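Local coordinates for protein NADH dehydrogenase, putative (Plasmodium falciparum, PDB 5JWC) that probably oxidises NADH with a bound FAD and passes the electrons to ubiquinone, as a type II NADH dehydrogenase of the malaria parasite, at residues 136-141 / 299-304; 318-323 / 343-348. All blocks are in the same frame, centred on the assembly; numbering follows the deposited sequence.

Contact 1. Residues 136-141 / 299-304; sequences VGAKTN and LAQTTL. With FAD (flavin-adenine dinucleotide), chain C.
Two backbone hydrogen bonds pair Lys139 with Ala300 as an antiparallel hydrogen-bonded pair. Lys139 N gives its proton to Ala300 O at 2.7 Å, almost straight at 175°; the return bond, Ala300 N to Lys139 O, is 2.8 Å and more bent at 157°. One water extends the polar links: it donates to Gly137 O and to Gln301 OE1 and accepts from Thr302 N, so three residues of both segments grip it. The paired strands 138-140 and 299-301 form a small two-stranded antiparallel sheet of the FAD-binding, pyridine nucleotide-disulphide oxidoreductase part of the chain; Thr302 then takes the N-cap position of helix 303-309. Among apolar contacts, Ala138 CB lies 4.1 Å from Leu299 CD2, and Asn141 CB meets Ala300 CB at 3.8 Å while Asn141 OD1 bonds Phe143 N. Lys139 sends its aliphatic chain across the strand end, CE 3.5 Å from Gln301 O. At the cofactor, Val136 CG1 touches Leu304 CD2 at 3.8 Å, the two side chains crossing near a right angle beside the adenine. With CG anti to the backbone N (chi1 168°), Leu304 brings CD2 to 3.8 Å from FAD N6A. Gly137 has a positive phi, which favours glycine, and its CA lies 3.4 Å from FAD O3P, where a CB would collide with the pyrophosphate.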
loop_
_atom_site.group_PDB
_atom_site.type_symbol
_atom_site.label_atom_id
_atom_site.label_comp_id
_atom_site.label_asym_id
_atom_site.label_seq_id
_atom_site.Cartn_x
_atom_site.Cartn_y
_atom_site.Cartn_z
ATOM N N VAL A 136 9.007 -12.912 20.926
ATOM C CA VAL A 136 8.153 -11.721 20.776
ATOM C C VAL A 136 8.926 -10.443 20.505
ATOM O O VAL A 136 8.343 -9.363 20.398
ATOM C CB VAL A 136 7.277 -11.505 22.017
ATOM C CG1 VAL A 136 6.361 -12.709 22.202
ATOM C CG2 VAL A 136 8.167 -11.264 23.283
ATOM N N GLY A 137 10.243 -10.563 20.390
ATOM C CA GLY A 137 11.057 -9.412 20.061
ATOM C C GLY A 137 11.049 -8.334 21.131
ATOM O O GLY A 137 10.997 -8.623 22.323
ATOM N N ALA A 138 11.148 -7.087 20.685
ATOM C CA ALA A 138 11.189 -5.934 21.562
ATOM C C ALA A 138 10.334 -4.801 20.974
ATOM O O ALA A 138 9.759 -4.950 19.890
ATOM C CB ALA A 138 12.630 -5.489 21.766
ATOM N N LYS A 139 10.211 -3.690 21.694
ATOM C CA LYS A 139 9.459 -2.551 21.172
ATOM C C LYS A 139 10.292 -1.283 21.203
ATOM O O LYS A 139 11.443 -1.284 21.670
ATOM C CB LYS A 139 8.130 -2.373 21.924
ATOM C CG LYS A 139 8.186 -1.988 23.397
ATOM C CD LYS A 139 6.738 -1.977 23.943
ATOM C CE LYS A 139 6.645 -1.651 25.428
ATOM N NZ LYS A 139 7.464 -0.450 25.744
ATOM N N THR A 140 9.744 -0.211 20.644
ATOM C CA THR A 140 10.497 1.029 20.537
ATOM C C THR A 140 10.689 1.637 21.928
ATOM O O THR A 140 9.831 1.504 22.798
ATOM C CB THR A 140 9.804 2.053 19.595
ATOM O OG1 THR A 140 9.380 1.405 18.383
ATOM C CG2 THR A 140 10.760 3.195 19.247
ATOM N N ASN A 141 11.835 2.268 22.136
ATOM C CA ASN A 141 12.139 2.929 23.401
ATOM C C ASN A 141 12.395 4.421 23.210
ATOM O O ASN A 141 13.301 4.807 22.480
ATOM C CB ASN A 141 13.353 2.282 24.064
ATOM C CG ASN A 141 13.623 2.830 25.460
ATOM O OD1 ASN A 141 12.822 3.590 26.015
ATOM N ND2 ASN A 141 14.751 2.424 26.042
ATOM N N LEU A 299 15.508 0.105 21.900
ATOM C CA LEU A 299 14.727 -1.085 22.213
ATOM C C LEU A 299 14.282 -1.092 23.672
ATOM O O LEU A 299 15.039 -0.716 24.562
ATOM C CB LEU A 299 15.535 -2.348 21.945
ATOM C CG LEU A 299 15.882 -2.768 20.517
ATOM C CD1 LEU A 299 16.430 -4.184 20.568
ATOM C CD2 LEU A 299 14.669 -2.678 19.611
ATOM N N ALA A 300 13.059 -1.548 23.907
ATOM C CA ALA A 300 12.570 -1.824 25.247
ATOM C C ALA A 300 11.829 -3.152 25.207
ATOM O O ALA A 300 11.464 -3.638 24.137
ATOM C CB ALA A 300 11.667 -0.709 25.741
ATOM N N GLN A 301 11.620 -3.748 26.369
ATOM C CA GLN A 301 10.994 -5.052 26.430
ATOM C C GLN A 301 9.487 -4.943 26.284
ATOM O O GLN A 301 8.884 -3.966 26.712
ATOM C CB GLN A 301 11.352 -5.756 27.743
ATOM C CG GLN A 301 12.804 -6.188 27.790
ATOM C CD GLN A 301 13.161 -7.088 26.605
ATOM O OE1 GLN A 301 12.544 -8.144 26.413
ATOM N NE2 GLN A 301 14.155 -6.673 25.805
ATOM N N THR A 302 8.881 -5.949 25.666
ATOM C CA THR A 302 7.430 -5.982 25.538
ATOM C C THR A 302 6.771 -6.103 26.910
ATOM O O THR A 302 7.380 -6.597 27.857
ATOM C CB THR A 302 6.973 -7.159 24.692
ATOM O OG1 THR A 302 7.456 -8.374 25.286
ATOM C CG2 THR A 302 7.513 -7.035 23.268
ATOM N N THR A 303 5.510 -5.694 26.996
ATOM C CA THR A 303 4.750 -5.830 28.235
ATOM C C THR A 303 4.626 -7.301 28.628
ATOM O O THR A 303 4.729 -7.653 29.804
ATOM C CB THR A 303 3.346 -5.178 28.114
ATOM O OG1 THR A 303 2.587 -5.849 27.101
ATOM C CG2 THR A 303 3.480 -3.722 27.735
ATOM N N LEU A 304 4.455 -8.173 27.643
ATOM C CA LEU A 304 4.360 -9.603 27.932
ATOM C C LEU A 304 5.577 -10.127 28.705
ATOM O O LEU A 304 5.440 -10.885 29.680
ATOM C CB LEU A 304 4.219 -10.394 26.633
ATOM C CG LEU A 304 4.390 -11.909 26.763
ATOM C CD1 LEU A 304 3.314 -12.462 27.707
ATOM C CD2 LEU A 304 4.339 -12.616 25.436
HETATM P PA FAD C . 10.948 -9.540 15.623
HETATM O O1A FAD C . 10.703 -8.071 15.811
HETATM O O2A FAD C . 11.566 -9.889 14.316
HETATM O O5B FAD C . 9.582 -10.366 15.829
HETATM C C5B FAD C . 8.811 -10.249 17.003
HETATM C C4B FAD C . 7.441 -10.818 16.673
HETATM O O4B FAD C . 6.702 -10.976 17.867
HETATM C C3B FAD C . 6.644 -9.873 15.768
HETATM O O3B FAD C . 5.948 -10.647 14.815
HETATM C C2B FAD C . 5.625 -9.267 16.708
HETATM O O2B FAD C . 4.441 -8.937 16.019
HETATM C C1B FAD C . 5.414 -10.442 17.655
HETATM N N9A FAD C . 4.859 -10.098 18.967
HETATM C C8A FAD C . 5.092 -8.971 19.718
HETATM N N7A FAD C . 4.384 -9.092 20.869
HETATM C C5A FAD C . 3.717 -10.267 20.858
HETATM C C6A FAD C . 2.866 -10.862 21.777
HETATM N N6A FAD C . 2.643 -10.286 22.958
HETATM N N1A FAD C . 2.334 -12.098 21.489
HETATM C C2A FAD C . 2.643 -12.729 20.298
HETATM N N3A FAD C . 3.489 -12.127 19.386
HETATM C C4A FAD C . 4.008 -10.911 19.665
HETATM N N1 FAD C . 19.447 -7.213 12.134
HETATM C C2 FAD C . 20.500 -7.689 11.400
HETATM O O2 FAD C . 21.074 -8.709 11.764
HETATM N N3 FAD C . 20.911 -7.044 10.246
HETATM C C4 FAD C . 20.276 -5.916 9.798
HETATM O O4 FAD C . 20.661 -5.369 8.755
HETATM C C4X FAD C . 19.197 -5.429 10.526
HETATM N N5 FAD C . 18.526 -4.299 10.117
HETATM C C5X FAD C . 17.449 -3.834 10.863
HETATM C C6 FAD C . 16.757 -2.712 10.444
HETATM C C7 FAD C . 15.678 -2.222 11.171
HETATM C C7M FAD C . 14.963 -0.985 10.678
HETATM C C8 FAD C . 15.273 -2.874 12.328
HETATM C C8M FAD C . 14.113 -2.362 13.129
HETATM C C9 FAD C . 15.966 -4.009 12.752
HETATM C C9A FAD C . 17.047 -4.494 12.020
HETATM N N10 FAD C . 17.735 -5.624 12.430
HETATM C C10 FAD C . 18.790 -6.088 11.690
HETATM C "C1'" FAD C . 17.374 -6.336 13.700
HETATM C "C2'" FAD C . 16.337 -7.422 13.572
HETATM O "O2'" FAD C . 15.182 -6.879 12.996
HETATM C "C3'" FAD C . 15.985 -7.875 14.977
HETATM O "O3'" FAD C . 17.142 -8.248 15.690
HETATM C "C4'" FAD C . 15.036 -9.052 14.825
HETATM O "O4'" FAD C . 13.807 -8.511 14.412
HETATM C "C5'" FAD C . 14.860 -9.844 16.111
HETATM O "O5'" FAD C . 14.024 -10.943 15.814
HETATM P P FAD C . 12.846 -11.347 16.837
HETATM O O1P FAD C . 12.174 -12.606 16.339
HETATM O O2P FAD C . 13.474 -11.455 18.198
HETATM O O3P FAD C . 11.854 -10.065 16.852
HETATM O O HOH W 1 10.232 -8.209 24.777
#

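Contact 2. Residues 318-323 / 343-348; sequences NAILKV and CKKIQP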
loop_
_atom_site.group_PDB
_atom_site.type_symbol
_atom_site.label_atom_id
_atom_site.label_comp_id
_atom_site.label_asym_id
_atom_site.label_seq_id
_atom_site.Cartn_x
_atom_site.Cartn_y
_atom_site.Cartn_z
ATOM N N ASN A 318 14.557 -9.161 37.165
ATOM C CA ASN A 318 15.327 -8.980 35.937
ATOM C C ASN A 318 14.715 -7.943 35.019
ATOM O O ASN A 318 13.518 -7.684 35.088
ATOM C CB ASN A 318 15.470 -10.302 35.188
ATOM C CG ASN A 318 16.344 -11.283 35.920
ATOM O OD1 ASN A 318 17.019 -10.918 36.880
ATOM N ND2 ASN A 318 16.397 -12.517 35.433
ATOM N N ALA A 319 15.540 -7.329 34.177
ATOM C CA ALA A 319 15.041 -6.408 33.160
ATOM C C ALA A 319 14.856 -7.144 31.826
ATOM O O ALA A 319 14.216 -6.639 30.907
ATOM C CB ALA A 319 15.987 -5.230 32.986
ATOM N N ILE A 320 15.436 -8.332 31.711
ATOM C CA ILE A 320 15.296 -9.083 30.475
ATOM C C ILE A 320 15.245 -10.569 30.774
ATOM O O ILE A 320 15.771 -11.038 31.783
ATOM C CB ILE A 320 16.437 -8.767 29.468
ATOM C CG1 ILE A 320 16.032 -9.191 28.041
ATOM C CG2 ILE A 320 17.752 -9.395 29.921
ATOM C CD1 ILE A 320 16.937 -8.643 26.916
ATOM N N LEU A 321 14.574 -11.300 29.902
ATOM C CA LEU A 321 14.397 -12.725 30.068
ATOM C C LEU A 321 15.724 -13.465 29.895
ATOM O O LEU A 321 16.370 -13.348 28.859
ATOM C CB LEU A 321 13.362 -13.229 29.061
ATOM C CG LEU A 321 12.893 -14.668 29.293
ATOM C CD1 LEU A 321 12.333 -14.815 30.710
ATOM C CD2 LEU A 321 11.843 -15.050 28.272
ATOM N N LYS A 322 16.134 -14.229 30.903
ATOM C CA LYS A 322 17.372 -15.005 30.802
ATOM C C LYS A 322 17.112 -16.446 30.401
ATOM O O LYS A 322 16.199 -17.085 30.927
ATOM C CB LYS A 322 18.141 -14.975 32.126
ATOM C CG LYS A 322 18.668 -13.611 32.567
ATOM C CD LYS A 322 19.884 -13.205 31.724
ATOM C CE LYS A 322 20.699 -12.091 32.406
ATOM N NZ LYS A 322 22.163 -12.462 32.464
ATOM N N VAL A 323 17.911 -16.962 29.470
ATOM C CA VAL A 323 17.831 -18.369 29.096
ATOM C C VAL A 323 19.183 -19.012 29.316
ATOM O O VAL A 323 20.205 -18.318 29.378
ATOM C CB VAL A 323 17.421 -18.564 27.620
ATOM C CG1 VAL A 323 16.102 -17.838 27.348
ATOM C CG2 VAL A 323 18.528 -18.041 26.692
ATOM N N CYS A 343 14.161 -10.796 22.636
ATOM C CA CYS A 343 13.493 -10.747 23.944
ATOM C C CYS A 343 14.312 -11.425 25.048
ATOM O O CYS A 343 13.896 -11.426 26.206
ATOM C CB CYS A 343 12.099 -11.399 23.887
ATOM S SG CYS A 343 12.113 -13.216 23.719
ATOM N N LYS A 344 15.464 -11.999 24.700
ATOM C CA LYS A 344 16.224 -12.809 25.649
ATOM C C LYS A 344 17.706 -12.429 25.726
ATOM O O LYS A 344 18.251 -11.802 24.807
ATOM C CB LYS A 344 16.093 -14.300 25.303
ATOM C CG LYS A 344 16.761 -14.703 23.990
ATOM C CD LYS A 344 18.181 -15.224 24.177
ATOM C CE LYS A 344 18.838 -15.575 22.840
ATOM N NZ LYS A 344 18.980 -14.391 21.919
ATOM N N LYS A 345 18.339 -12.850 26.820
ATOM C CA LYS A 345 19.796 -12.879 26.950
ATOM C C LYS A 345 20.201 -14.267 27.471
ATOM O O LYS A 345 19.477 -14.865 28.268
ATOM C CB LYS A 345 20.286 -11.794 27.917
ATOM C CG LYS A 345 20.315 -10.357 27.353
ATOM C CD LYS A 345 21.026 -10.244 25.999
ATOM C CE LYS A 345 20.793 -8.857 25.338
ATOM N NZ LYS A 345 21.363 -8.770 23.927
ATOM N N ILE A 346 21.328 -14.790 27.000
ATOM C CA ILE A 346 21.808 -16.097 27.435
ATOM C C ILE A 346 22.684 -15.976 28.696
ATOM O O ILE A 346 23.599 -15.153 28.745
ATOM C CB ILE A 346 22.620 -16.797 26.318
ATOM C CG1 ILE A 346 21.756 -16.980 25.057
ATOM C CG2 ILE A 346 23.176 -18.149 26.806
ATOM C CD1 ILE A 346 22.453 -17.737 23.955
ATOM N N GLN A 347 22.382 -16.778 29.717
ATOM C CA GLN A 347 23.236 -16.898 30.894
ATOM C C GLN A 347 23.691 -18.346 30.977
ATOM O O GLN A 347 22.948 -19.205 31.458
ATOM C CB GLN A 347 22.498 -16.478 32.170
ATOM C CG GLN A 347 23.263 -16.843 33.454
ATOM C CD GLN A 347 24.663 -16.210 33.505
ATOM O OE1 GLN A 347 24.793 -14.997 33.690
ATOM N NE2 GLN A 347 25.708 -17.029 33.312
ATOM N N PRO A 348 24.892 -18.638 30.460
ATOM C CA PRO A 348 25.297 -20.033 30.298
ATOM C C PRO A 348 25.681 -20.679 31.618
ATOM O O PRO A 348 25.909 -19.974 32.602
ATOM C CB PRO A 348 26.513 -19.947 29.382
ATOM C CG PRO A 348 27.086 -18.608 29.694
ATOM C CD PRO A 348 25.913 -17.707 29.950
HETATM O O HOH W 2 24.599 -13.377 30.153
#
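Val323 and Ile346 meet obliquely on one face of a parallel strand pair, Val323 CG2 lying 3.8 Å from Ile346 CG1. The same methyl reaches Lys344 CD, also at 3.8 Å, so the valine packs against the aliphatic part of the lysine as well as the isoleucine. The bend of Lys344 at chi2 (94°) sets CD against the valine, and a second bend at chi4 leads NZ away to Glu430, in a salt bridge, and to Gly341 O, in a hydrogen bond. Leu321 belongs to this face too; it packs on helix 303-309 and, with Val323 and Lys344, on Ala339.

On the opposite face Lys322 crosses Lys345 at a slant, through methylenes: Lys322 CD approaches Lys345 CB at 4.1 Å, while the bend of Lys322 at chi2 carries its amine toward Gln347. A water accepts a weak bond from Lys322 NZ and donates to Ile346 O. Ile320 packs on the first methylenes of Lys345, CG2 and CD1 both 3.8 Å from Lys345 CG, before the chain leads away. Gln347 turns its amide to its own neighbour, NE2 donating to a lone pair of Pro348 O in the carbonyl plane.

The register rests on three backbone bonds: Lys345 N to Leu321 O (2.9 Å), Val323 N to Lys345 O (2.9 Å) and Gln347 N to Val323 O (2.7 Å, 171°). Those bonds make strands 321-323 and 344-346 a two-stranded parallel sheet, and the 37° between their directions is its twist; it lies in the pyridine nucleotide-disulphide oxidoreductase region, packed beside strand 337-339.

How the contacts relate
Contacts 1 and 2 have centres about 13 Å apart and meet directly. Gly137 O of contact 1 lies 3.4 Å from Cys343 CB of contact 2, and Gln301 NE2 packs on Ile320 CD1 at 3.6 Å. Along the chain they are in series: helix 303-309, begun in contact 1, is followed by strand 321-323 of contact 2. Their relation to FAD differs. Val136, Gly137 and Leu304 of contact 1 belong to its pocket, whereas in contact 2 the side chain of Cys343 lies about 6 Å from the cofactor. Gly137 and the Cys343 side chain each lie about 3 Å from a bound magnesium ion, close to where the contacts join.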